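Local coordinates for protein pyridoxal kinase (Lactobacillus plantarum, PDB 3H74) that probably transfers a phosphate from ATP to pyridoxal, making pyridoxal 5'-phosphate, at residues L7-L12 against A78-V83; A35-S40 against S58-Q63. All coordinates share one frame; numbering follows the deposited sequence.

Both contacts belong to the central, mostly parallel sheet of a ribokinase-like fold, and their centres lie about 9 Å apart. Interaction 1 joins strand 4-13 to strand 77-80; interaction 2 sets the start of helix 61-70 against strand 32-42, the neighbour of 4-13 on its other side. Along the chain the second contact is nested within the loop closed by the first. They touch directly: Val8 N lies 2.9 Å from Ala35 O, a probable hydrogen bond between the strands, and Thr39 OG1 lies 2.8 Å from Tyr82 O, which probably ties the loop after strand 77-80 to strand 32-42.

Interaction 1: residues L7-L12 against A78-V83; sequences LVAEDL and ALIGYV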
ATOM      1  N   LEU A   7       5.879  11.711  -0.128  1.00  8.18           N
ATOM      2  CA  LEU A   7       5.587  11.394   1.253  1.00  7.83           C
ATOM      3  C   LEU A   7       5.163   9.933   1.324  1.00  6.92           C
ATOM      4  O   LEU A   7       4.294   9.495   0.566  1.00  7.06           O
ATOM      5  CB  LEU A   7       4.438  12.276   1.745  1.00  8.10           C
ATOM      6  CG  LEU A   7       3.820  11.948   3.105  1.00  8.52           C
ATOM      7  CD1 LEU A   7       4.852  12.058   4.238  1.00  8.78           C
ATOM      8  CD2 LEU A   7       2.620  12.840   3.372  1.00  9.81           C
ATOM      9  N   VAL A   8       5.776   9.185   2.231  1.00  6.14           N
ATOM     10  CA  VAL A   8       5.343   7.815   2.514  1.00  5.71           C
ATOM     11  C   VAL A   8       5.027   7.740   3.992  1.00  5.30           C
ATOM     12  O   VAL A   8       5.940   7.893   4.819  1.00  5.62           O
ATOM     13  CB  VAL A   8       6.410   6.751   2.144  1.00  6.14           C
ATOM     14  CG1 VAL A   8       5.865   5.353   2.392  1.00  6.83           C
ATOM     15  CG2 VAL A   8       6.835   6.918   0.699  1.00  6.95           C
ATOM     16  N   ALA A   9       3.753   7.528   4.325  1.00  5.22           N
ATOM     17  CA  ALA A   9       3.333   7.444   5.717  1.00  5.33           C
ATOM     18  C   ALA A   9       2.803   6.045   5.983  1.00  5.20           C
ATOM     19  O   ALA A   9       1.764   5.657   5.438  1.00  5.42           O
ATOM     20  CB  ALA A   9       2.279   8.489   6.032  1.00  6.08           C
ATOM     21  N   GLU A  10       3.549   5.286   6.787  1.00  5.03           N
ATOM     22  CA  GLU A  10       3.156   3.942   7.195  1.00  5.24           C
ATOM     23  C   GLU A  10       4.009   3.539   8.378  1.00  4.97           C
ATOM     24  O   GLU A  10       4.841   4.312   8.837  1.00  4.95           O
ATOM     25  CB  GLU A  10       3.249   2.939   6.032  1.00  5.57           C
ATOM     26  CG  GLU A  10       4.637   2.778   5.442  1.00  6.26           C
ATOM     27  CD  GLU A  10       4.600   2.217   4.040  1.00  9.39           C
ATOM     28  OE1 GLU A  10       3.654   2.516   3.283  1.00 11.52           O
ATOM     29  OE2 GLU A  10       5.538   1.512   3.665  1.00 10.14           O
ATOM     30  N   ASP A  11       3.802   2.333   8.887  1.00  5.08           N
ATOM     31  CA  ASP A  11       4.541   1.910  10.071  1.00  5.98           C
ATOM     32  C   ASP A  11       6.012   1.683   9.764  1.00  5.84           C
ATOM     33  O   ASP A  11       6.376   1.341   8.633  1.00  6.02           O
ATOM     34  CB  ASP A  11       3.932   0.634  10.639  1.00  6.81           C
ATOM     35  CG  ASP A  11       3.878  -0.481   9.610  1.00  8.43           C
ATOM     36  OD1 ASP A  11       3.091  -0.380   8.666  1.00  8.65           O
ATOM     37  OD2 ASP A  11       4.658  -1.461   9.723  1.00 12.29           O
ATOM     38  N   LEU A  12       6.848   1.878  10.774  1.00  5.44           N
ATOM     39  CA  LEU A  12       8.247   1.481  10.724  1.00  5.40           C
ATOM     40  C   LEU A  12       8.487   0.485  11.847  1.00  4.90           C
ATOM     41  O   LEU A  12       8.355   0.827  13.028  1.00  5.17           O
ATOM     42  CB  LEU A  12       9.171   2.690  10.886  1.00  5.95           C
ATOM     43  CG  LEU A  12      10.662   2.362  10.990  1.00  7.13           C
ATOM     44  CD1 LEU A  12      11.178   1.666   9.736  1.00  8.72           C
ATOM     45  CD2 LEU A  12      11.457   3.632  11.248  1.00  8.22           C
ATOM     46  N   ALA A  78       2.128  11.290  -2.660  1.00  6.99           N
ATOM     47  CA  ALA A  78       2.017  10.653  -1.354  1.00  6.83           C
ATOM     48  C   ALA A  78       1.521   9.232  -1.493  1.00  6.20           C
ATOM     49  O   ALA A  78       0.657   8.941  -2.335  1.00  5.77           O
ATOM     50  CB  ALA A  78       1.088  11.437  -0.442  1.00  6.99           C
ATOM     51  N   LEU A  79       2.093   8.366  -0.656  1.00  5.98           N
ATOM     52  CA  LEU A  79       1.655   6.994  -0.489  1.00  5.63           C
ATOM     53  C   LEU A  79       1.341   6.799   0.982  1.00  5.18           C
ATOM     54  O   LEU A  79       2.186   7.064   1.846  1.00  5.26           O
ATOM     55  CB  LEU A  79       2.756   6.021  -0.916  1.00  6.05           C
ATOM     56  CG  LEU A  79       2.605   4.550  -0.519  1.00  6.05           C
ATOM     57  CD1 LEU A  79       1.365   3.919  -1.141  1.00  6.43           C
ATOM     58  CD2 LEU A  79       3.846   3.771  -0.901  1.00  7.04           C
ATOM     59  N   ILE A  80       0.131   6.335   1.270  1.00  5.41           N
ATOM     60  CA  ILE A  80      -0.269   6.069   2.651  1.00  5.75           C
ATOM     61  C   ILE A  80      -0.507   4.579   2.801  1.00  5.82           C
ATOM     62  O   ILE A  80      -1.331   4.008   2.070  1.00  6.16           O
ATOM     63  CB  ILE A  80      -1.565   6.837   3.066  1.00  6.28           C
ATOM     64  CG1 ILE A  80      -1.530   8.309   2.618  1.00  6.64           C
ATOM     65  CG2 ILE A  80      -1.831   6.673   4.557  1.00  6.82           C
ATOM     66  CD1 ILE A  80      -0.383   9.154   3.178  1.00  8.08           C
ATOM     67  N   GLY A  81       0.226   3.953   3.715  1.00  5.31           N
ATOM     68  CA  GLY A  81       0.015   2.551   4.060  1.00  5.95           C
ATOM     69  C   GLY A  81      -0.674   2.448   5.407  1.00  5.97           C
ATOM     70  O   GLY A  81      -1.528   3.264   5.735  1.00  6.24           O
ATOM     71  N   TYR A  82      -0.306   1.435   6.186  1.00  6.31           N
ATOM     72  CA  TYR A  82      -0.891   1.225   7.511  1.00  6.76           C
ATOM     73  C   TYR A  82      -0.860   2.506   8.344  1.00  6.20           C
ATOM     74  O   TYR A  82       0.199   3.119   8.504  1.00  6.13           O
ATOM     75  CB  TYR A  82      -0.132   0.115   8.248  1.00  7.32           C
ATOM     76  CG  TYR A  82      -0.586  -0.110   9.673  1.00  8.11           C
ATOM     77  CD1 TYR A  82      -1.515  -1.100   9.980  1.00  9.34           C
ATOM     78  CD2 TYR A  82      -0.080   0.666  10.716  1.00  8.57           C
ATOM     79  CE1 TYR A  82      -1.930  -1.311  11.296  1.00 10.28           C
ATOM     80  CE2 TYR A  82      -0.500   0.468  12.035  1.00  9.86           C
ATOM     81  CZ  TYR A  82      -1.426  -0.525  12.306  1.00 10.50           C
ATOM     82  OH  TYR A  82      -1.855  -0.759  13.600  1.00 11.51           O
ATOM     83  N   VAL A  83      -2.011   2.885   8.892  1.00  6.20           N
ATOM     84  CA  VAL A  83      -2.107   4.073   9.747  1.00  7.29           C
ATOM     85  C   VAL A  83      -2.256   3.642  11.209  1.00  7.52           C
ATOM     86  O   VAL A  83      -1.357   3.872  12.024  1.00  8.01           O
ATOM     87  CB  VAL A  83      -3.234   5.037   9.297  1.00  7.09           C
ATOM     88  CG1 VAL A  83      -3.313   6.221  10.236  1.00  8.62           C
ATOM     89  CG2 VAL A  83      -2.986   5.519   7.882  1.00  8.50           C
TER
HETATM   90  O   HOH W   1       2.106  -0.337   5.886  1.00 14.40           O
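Ala9 and Ile80 meet on one face of a parallel strand pair, with Ala9 CB 4.0 Å from Ile80 CD1; Leu7 CB and Ala78 CB pack on the same face, where helix 86-98 lies against Ala78 and Ile80. On the other face Val8 and Leu79 lie side by side and point the same way, CG1 of Val8 being 4.2 Å from CD2 of Leu79. Between these apolar layers run three backbone hydrogen bonds: Leu79 N to Leu7 O, Ala9 N to Leu79 O (3.0 Å) and Gly81 N to Ala9 O (2.9 Å). The last is the most bent, its donor tilted 23° from the carbonyl plane. Past it, Glu10 lays CB against Gly81 CA at 3.8 Å. Asp11 CG sits between the backbone N and the carbonyl carbon (chi1 56°), which brings OD1 to 3.3 Å from Tyr82 CB, the carboxylate plane turned 83° from the ring. A water donates to Asp11 OD1 and accepts from Tyr82 N, bridging strand 4-13 and the loop after strand 77-80, while Ser19 OG bonds OD2. With both oxygens engaged, the carboxylate should have little freedom to rotate, and this polar end is joined through side chain and water, not backbone bonds.

Interaction 2: residues A35-S40 against S58-Q63; sequences AALPTS and STWLPQ
Leu61, Trp60 and Leu37 carry most of this contact, a helix-on-sheet packing in the alpha/beta fold of the ribokinase clan: Trp60 and Leu61, at the start of the helical segment, lean on residues 37-39 of strand 32-42. Leu61 contributes the most surface and reaches the strand with CG and both methyls, CD1 going to the Pro38 carbonyl. Its CG lies 4.1 Å from Leu37 CD2, the two leucines crossing at a slant, while CD2 comes to 4.3 Å from Thr39 CG2. Leu88 and Ile92 of helix 86-98 also touch Leu61, placing it where two helices and the sheet converge.

Trp60 lies nearer the surface. With CG anti to the backbone N (chi1 -179°), the indole reaches toward Leu37 and Pro38, CZ3 and CH2 leading. Leu37 slides past it in the opposite direction, and CD1 rests 3.6 Å from Trp60 CZ3 in an oblique approach. The branches of Leu37 thus part company, CD1 going to the indole and CD2 to Leu61; farther along the helix Val64, Phe65 and Trp68 touch the same leucine. Pro38 adds ring CD, 4.2 Å from Trp60 CZ3.

No hydrogen bond crosses between the segments, so apolar contact does the joining. On the helix side, Gln63 NE2 donates to Thr59 O at 2.9 Å from above the carbonyl plane, tying Gln63 back to the residue before Trp60. Facing the helix, the carbonyl of Pro38 points between Trp60 and Leu61: its O lies in the indole plane at the ring edge, 3.7 Å from Trp60 CZ3, and 3.3 Å from Leu61 CD1.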
ATOM      1  N   ALA A  35       9.989  11.466   1.921  1.00  7.36           N
ATOM      2  CA  ALA A  35       9.678  11.920   3.270  1.00  7.53           C
ATOM      3  C   ALA A  35       9.108  10.683   3.967  1.00  7.05           C
ATOM      4  O   ALA A  35       7.982  10.263   3.688  1.00  7.30           O
ATOM      5  CB  ALA A  35       8.679  13.068   3.244  1.00  8.34           C
ATOM      6  N   ALA A  36       9.920  10.082   4.830  1.00  6.25           N
ATOM      7  CA  ALA A  36       9.604   8.783   5.425  1.00  6.04           C
ATOM      8  C   ALA A  36       8.981   8.994   6.800  1.00  5.59           C
ATOM      9  O   ALA A  36       9.692   9.216   7.781  1.00  5.60           O
ATOM     10  CB  ALA A  36      10.870   7.927   5.521  1.00  7.01           C
ATOM     11  N   LEU A  37       7.657   8.932   6.852  1.00  5.01           N
ATOM     12  CA  LEU A  37       6.917   9.286   8.056  1.00  5.44           C
ATOM     13  C   LEU A  37       6.309   8.067   8.754  1.00  4.96           C
ATOM     14  O   LEU A  37       5.296   7.529   8.300  1.00  4.93           O
ATOM     15  CB  LEU A  37       5.809  10.274   7.703  1.00  5.70           C
ATOM     16  CG  LEU A  37       4.963  10.753   8.881  1.00  6.64           C
ATOM     17  CD1 LEU A  37       5.820  11.499   9.880  1.00  7.43           C
ATOM     18  CD2 LEU A  37       3.804  11.625   8.418  1.00  7.22           C
ATOM     19  N   PRO A  38       6.905   7.627   9.876  1.00  4.55           N
ATOM     20  CA  PRO A  38       6.273   6.538  10.618  1.00  4.79           C
ATOM     21  C   PRO A  38       4.916   6.940  11.192  1.00  4.86           C
ATOM     22  O   PRO A  38       4.794   8.000  11.809  1.00  5.65           O
ATOM     23  CB  PRO A  38       7.271   6.262  11.759  1.00  4.72           C
ATOM     24  CG  PRO A  38       8.596   6.795  11.243  1.00  5.35           C
ATOM     25  CD  PRO A  38       8.187   8.029  10.481  1.00  5.11           C
ATOM     26  N   THR A  39       3.917   6.087  10.996  1.00  4.43           N
ATOM     27  CA  THR A  39       2.618   6.259  11.638  1.00  5.01           C
ATOM     28  C   THR A  39       2.593   5.527  12.981  1.00  5.24           C
ATOM     29  O   THR A  39       1.740   5.802  13.828  1.00  5.84           O
ATOM     30  CB  THR A  39       1.497   5.727  10.742  1.00  5.22           C
ATOM     31  OG1 THR A  39       1.847   4.402  10.350  1.00  5.64           O
ATOM     32  CG2 THR A  39       1.329   6.578   9.493  1.00  5.89           C
ATOM     33  N   SER A  40       3.536   4.598  13.138  1.00  5.32           N
ATOM     34  CA  SER A  40       3.726   3.774  14.327  1.00  5.82           C
ATOM     35  C   SER A  40       5.192   3.357  14.268  1.00  5.43           C
ATOM     36  O   SER A  40       5.734   3.189  13.170  1.00  5.66           O
ATOM     37  CB  SER A  40       2.823   2.534  14.275  1.00  6.48           C
ATOM     38  OG  SER A  40       2.977   1.722  15.434  1.00  6.75           O
ATOM     39  N   SER A  58       0.365   9.022  17.967  0.50  9.13           N
ATOM     40  CA  SER A  58      -0.872   9.783  17.758  0.50  9.76           C
ATOM     41  C   SER A  58      -0.739  11.272  18.093  0.50  9.99           C
ATOM     42  O   SER A  58      -1.393  12.100  17.462  0.50 10.62           O
ATOM     43  CB  SER A  58      -2.043   9.166  18.519  0.50 10.08           C
ATOM     44  OG  SER A  58      -1.775   9.156  19.905  0.50 10.69           O
ATOM     45  N   THR A  59       0.098  11.607  19.075  1.00  9.83           N
ATOM     46  CA  THR A  59       0.310  13.016  19.434  1.00 10.89           C
ATOM     47  C   THR A  59       1.478  13.645  18.681  1.00 10.01           C
ATOM     48  O   THR A  59       1.651  14.860  18.728  1.00 10.61           O
ATOM     49  CB  THR A  59       0.514  13.233  20.966  1.00 11.12           C
ATOM     50  OG1 THR A  59       1.746  12.648  21.395  1.00 13.74           O
ATOM     51  CG2 THR A  59      -0.635  12.655  21.764  1.00 13.42           C
ATOM     52  N   TRP A  60       2.272  12.822  17.990  1.00  8.78           N
ATOM     53  CA  TRP A  60       3.415  13.317  17.223  1.00  7.97           C
ATOM     54  C   TRP A  60       3.029  13.753  15.807  1.00  7.17           C
ATOM     55  O   TRP A  60       3.438  14.831  15.379  1.00  6.67           O
ATOM     56  CB  TRP A  60       4.552  12.284  17.199  1.00  7.55           C
ATOM     57  CG  TRP A  60       5.790  12.728  16.447  1.00  6.85           C
ATOM     58  CD1 TRP A  60       6.650  13.753  16.777  1.00  7.66           C
ATOM     59  CD2 TRP A  60       6.325  12.127  15.263  1.00  6.25           C
ATOM     60  NE1 TRP A  60       7.675  13.825  15.861  1.00  6.80           N
ATOM     61  CE2 TRP A  60       7.502  12.836  14.924  1.00  6.38           C
ATOM     62  CE3 TRP A  60       5.923  11.059  14.451  1.00  6.76           C
ATOM     63  CZ2 TRP A  60       8.272  12.513  13.795  1.00  6.05           C
ATOM     64  CZ3 TRP A  60       6.683  10.747  13.325  1.00  6.46           C
ATOM     65  CH2 TRP A  60       7.835  11.474  13.007  1.00  6.76           C
ATOM     66  N   LEU A  61       2.263  12.940  15.069  1.00  7.69           N
ATOM     67  CA  LEU A  61       1.913  13.314  13.692  1.00  8.24           C
ATOM     68  C   LEU A  61       1.294  14.712  13.560  1.00  7.71           C
ATOM     69  O   LEU A  61       1.647  15.442  12.639  1.00  7.49           O
ATOM     70  CB  LEU A  61       1.037  12.261  12.987  1.00  8.87           C
ATOM     71  CG  LEU A  61       1.773  11.380  11.976  1.00 10.57           C
ATOM     72  CD1 LEU A  61       2.802  10.507  12.666  1.00 12.57           C
ATOM     73  CD2 LEU A  61       0.804  10.525  11.163  1.00 10.16           C
ATOM     74  N   PRO A  62       0.369  15.094  14.473  1.00  7.84           N
ATOM     75  CA  PRO A  62      -0.143  16.465  14.357  1.00  7.76           C
ATOM     76  C   PRO A  62       0.956  17.528  14.435  1.00  7.10           C
ATOM     77  O   PRO A  62       0.891  18.537  13.735  1.00  6.96           O
ATOM     78  CB  PRO A  62      -1.114  16.580  15.541  1.00  8.27           C
ATOM     79  CG  PRO A  62      -1.504  15.174  15.867  1.00  9.05           C
ATOM     80  CD  PRO A  62      -0.285  14.358  15.574  1.00  7.45           C
ATOM     81  N   GLN A  63       1.958  17.290  15.274  1.00  6.79           N
ATOM     82  CA  GLN A  63       3.088  18.206  15.389  1.00  6.50           C
ATOM     83  C   GLN A  63       3.960  18.211  14.141  1.00  6.05           C
ATOM     84  O   GLN A  63       4.478  19.246  13.735  1.00  5.83           O
ATOM     85  CB  GLN A  63       3.935  17.838  16.589  1.00  6.51           C
ATOM     86  CG  GLN A  63       3.187  17.788  17.906  1.00  8.37           C
ATOM     87  CD  GLN A  63       4.119  17.475  19.043  1.00 10.07           C
ATOM     88  OE1 GLN A  63       5.122  18.162  19.247  1.00 11.32           O
ATOM     89  NE2 GLN A  63       3.809  16.411  19.781  1.00 10.98           N
TER